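Local atomic coordinates of probable Rab-related GTPase (Acanthamoeba polyphaga mimivirus, PDB entry 5XC5), a protein that binds GTP and magnesium as a Rab-family small GTPase of a giant virus and may take part in protein transport. Residues A[9-14]-A[74-79]. The protein carries 1 engineered substitution. Residues are numbered along the deposited sequence; the frame is centred on the assembly and turned at random.
Sequences ILIGSS and MYYTNS. With GTP (guanosine-5'-triphosphate), chain B.
I9 and I11, on the strand that runs into the P-loop of this Rab-type G domain, meet the loop between helix 69-72 and strand 81-87 at Y75, Y76 and S79. No hydrogen bond crosses; the packing is by van der Waals contact, tightest around I9, whose branches meet two oxygens as well as a ring. Its CG2 comes within 3.6 Å of Y75 O, while CD1 lies in the plane of the Y76 ring, at its edge, 3.9 Å from CD1 of Y76. The extended I9 chain (chi2 174°) carries that methyl outward to the ring edge, the two side chains running at about a right angle to each other. I11 touches the same edge more loosely, its CG2 4.1 Å from Y76 CE1; helix 91-107 packs W100 and L104 on the tyrosine too. The solvent side is different: T77 and N78, within the type II turn Y76-S79, are exposed and make no contact with 9-14, although T77 O is hydrogen-bonded to NZ of K7 earlier on the strand. At the far end of 9-14, S14 OG donates a hydrogen bond of 2.8 Å to O2G of GTP. The turn itself is pinned at Y76 O, which accepts from both S79 N and S79 OG on one face of its carbonyl plane. S79 OG, 48° out of that plane, is also 3.5 Å from I9 CG2.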
loop_
_atom_site.group_PDB
_atom_site.type_symbol
_atom_site.label_atom_id
_atom_site.label_comp_id
_atom_site.label_asym_id
_atom_site.label_seq_id
_atom_site.Cartn_x
_atom_site.Cartn_y
_atom_site.Cartn_z
ATOM N N ILE A 9 -1.380 -5.992 -4.148
ATOM C CA ILE A 9 0.043 -5.655 -4.176
ATOM C C ILE A 9 0.289 -4.358 -3.415
ATOM O O ILE A 9 -0.555 -3.453 -3.396
ATOM C CB ILE A 9 0.630 -5.562 -5.603
ATOM C CG1 ILE A 9 -0.004 -4.411 -6.388
ATOM C CG2 ILE A 9 0.523 -6.900 -6.328
ATOM C CD1 ILE A 9 0.633 -4.189 -7.747
ATOM N N LEU A 10 1.468 -4.262 -2.802
ATOM C CA LEU A 10 1.958 -3.019 -2.217
ATOM C C LEU A 10 3.093 -2.519 -3.089
ATOM O O LEU A 10 4.065 -3.252 -3.328
ATOM C CB LEU A 10 2.475 -3.210 -0.791
ATOM C CG LEU A 10 1.409 -3.525 0.246
ATOM C CD1 LEU A 10 1.198 -5.018 0.322
ATOM C CD2 LEU A 10 1.800 -2.927 1.611
ATOM N N ILE A 11 2.963 -1.280 -3.569
ATOM C CA ILE A 11 3.993 -0.627 -4.365
ATOM C C ILE A 11 4.250 0.760 -3.790
ATOM O O ILE A 11 3.423 1.315 -3.063
ATOM C CB ILE A 11 3.631 -0.548 -5.862
ATOM C CG1 ILE A 11 2.426 0.368 -6.075
ATOM C CG2 ILE A 11 3.322 -1.938 -6.422
ATOM C CD1 ILE A 11 1.946 0.448 -7.544
ATOM N N GLY A 12 5.414 1.301 -4.098
ATOM C CA GLY A 12 5.842 2.582 -3.565
ATOM C C GLY A 12 7.350 2.610 -3.451
ATOM O O GLY A 12 8.026 1.590 -3.539
ATOM N N SER A 13 7.883 3.819 -3.279
ATOM C CA SER A 13 9.324 3.991 -3.348
ATOM C C SER A 13 10.007 3.367 -2.133
ATOM O O SER A 13 9.373 3.006 -1.144
ATOM C CB SER A 13 9.660 5.465 -3.506
ATOM O OG SER A 13 9.159 5.874 -4.767
ATOM N N SER A 14 11.323 3.210 -2.232
ATOM C CA SER A 14 12.045 2.489 -1.192
ATOM C C SER A 14 12.014 3.254 0.128
ATOM O O SER A 14 12.135 4.480 0.156
ATOM C CB SER A 14 13.492 2.249 -1.616
ATOM O OG SER A 14 14.206 1.587 -0.582
ATOM N N MET A 74 6.733 -7.044 -12.817
ATOM C CA MET A 74 6.198 -8.360 -13.160
ATOM C C MET A 74 5.084 -8.809 -12.234
ATOM O O MET A 74 4.498 -9.873 -12.471
ATOM C CB MET A 74 7.335 -9.385 -13.175
ATOM C CG MET A 74 8.397 -9.100 -14.233
ATOM S SD MET A 74 7.712 -9.039 -15.906
ATOM C CE MET A 74 7.178 -10.726 -16.096
ATOM N N TYR A 75 4.762 -8.027 -11.206
ATOM C CA TYR A 75 3.725 -8.370 -10.246
ATOM C C TYR A 75 2.463 -7.538 -10.409
ATOM O O TYR A 75 1.487 -7.770 -9.683
ATOM C CB TYR A 75 4.290 -8.308 -8.816
ATOM C CG TYR A 75 5.309 -9.399 -8.633
ATOM C CD1 TYR A 75 6.645 -9.186 -8.948
ATOM C CD2 TYR A 75 4.926 -10.671 -8.222
ATOM C CE1 TYR A 75 7.580 -10.202 -8.830
ATOM C CE2 TYR A 75 5.851 -11.695 -8.104
ATOM C CZ TYR A 75 7.177 -11.454 -8.404
ATOM O OH TYR A 75 8.101 -12.470 -8.286
ATOM N N TYR A 76 2.443 -6.598 -11.361
ATOM C CA TYR A 76 1.269 -5.753 -11.564
ATOM C C TYR A 76 0.075 -6.554 -12.062
ATOM O O TYR A 76 -1.062 -6.307 -11.645
ATOM C CB TYR A 76 1.570 -4.675 -12.604
ATOM C CG TYR A 76 2.515 -3.570 -12.200
ATOM C CD1 TYR A 76 2.556 -3.081 -10.895
ATOM C CD2 TYR A 76 3.347 -2.988 -13.140
ATOM C CE1 TYR A 76 3.420 -2.053 -10.551
ATOM C CE2 TYR A 76 4.203 -1.966 -12.803
ATOM C CZ TYR A 76 4.237 -1.502 -11.514
ATOM O OH TYR A 76 5.108 -0.480 -11.176
ATOM N N THR A 77 0.306 -7.478 -12.991
ATOM C CA THR A 77 -0.795 -8.054 -13.748
ATOM C C THR A 77 -1.728 -8.839 -12.832
ATOM O O THR A 77 -1.294 -9.472 -11.865
ATOM C CB THR A 77 -0.252 -8.931 -14.882
ATOM O OG1 THR A 77 -1.337 -9.394 -15.696
ATOM C CG2 THR A 77 0.516 -10.117 -14.339
ATOM N N ASN A 78 -3.026 -8.760 -13.125
ATOM C CA ASN A 78 -4.086 -9.471 -12.415
ATOM C C ASN A 78 -4.294 -8.988 -10.987
ATOM O O ASN A 78 -4.957 -9.674 -10.199
ATOM C CB ASN A 78 -3.913 -10.995 -12.452
ATOM C CG ASN A 78 -3.975 -11.545 -13.855
ATOM O OD1 ASN A 78 -4.809 -11.125 -14.658
ATOM N ND2 ASN A 78 -3.088 -12.481 -14.167
ATOM N N SER A 79 -3.751 -7.830 -10.622
ATOM C CA SER A 79 -3.998 -7.291 -9.293
ATOM C C SER A 79 -5.441 -6.823 -9.201
ATOM O O SER A 79 -5.949 -6.167 -10.116
ATOM C CB SER A 79 -3.065 -6.113 -9.037
ATOM O OG SER A 79 -1.725 -6.554 -8.955
HETATM P PG GTP B . 11.695 -1.220 0.231
HETATM O O1G GTP B . 11.466 -2.702 0.456
HETATM O O2G GTP B . 13.154 -0.882 0.147
HETATM O O3G GTP B . 10.915 -0.687 -0.951
HETATM O O3B GTP B . 11.206 -0.370 1.547
HETATM P PB GTP B . 9.808 -0.526 2.355
HETATM O O1B GTP B . 9.380 -1.979 2.422
HETATM O O2B GTP B . 8.776 0.398 1.771
HETATM O O3A GTP B . 10.116 0.104 3.811
HETATM P PA GTP B . 10.449 -0.737 5.162
HETATM O O1A GTP B . 9.183 -1.415 5.699
HETATM O O2A GTP B . 11.674 -1.647 4.933
HETATM O "O5'" GTP B . 10.795 0.485 6.177
HETATM C "C5'" GTP B . 11.905 1.331 5.955
HETATM C "C4'" GTP B . 12.302 2.000 7.271
HETATM O "O4'" GTP B . 11.244 2.869 7.648
HETATM C "C3'" GTP B . 12.507 1.026 8.416
HETATM O "O3'" GTP B . 13.598 1.450 9.221
HETATM C "C2'" GTP B . 11.224 1.141 9.210
HETATM O "O2'" GTP B . 11.399 0.848 10.577
HETATM C "C1'" GTP B . 10.831 2.585 8.971
HETATM N N9 GTP B . 9.371 2.717 9.074
HETATM C C8 GTP B . 8.414 1.922 8.499
HETATM N N7 GTP B . 7.194 2.391 8.832
HETATM C C5 GTP B . 7.367 3.481 9.623
HETATM C C6 GTP B . 6.475 4.347 10.245
HETATM O O6 GTP B . 5.238 4.241 10.163
HETATM N N1 GTP B . 7.013 5.367 10.993
HETATM C C2 GTP B . 8.373 5.556 11.123
HETATM N N2 GTP B . 8.805 6.572 11.860
HETATM N N3 GTP B . 9.266 4.710 10.506
HETATM C C4 GTP B . 8.738 3.692 9.778
#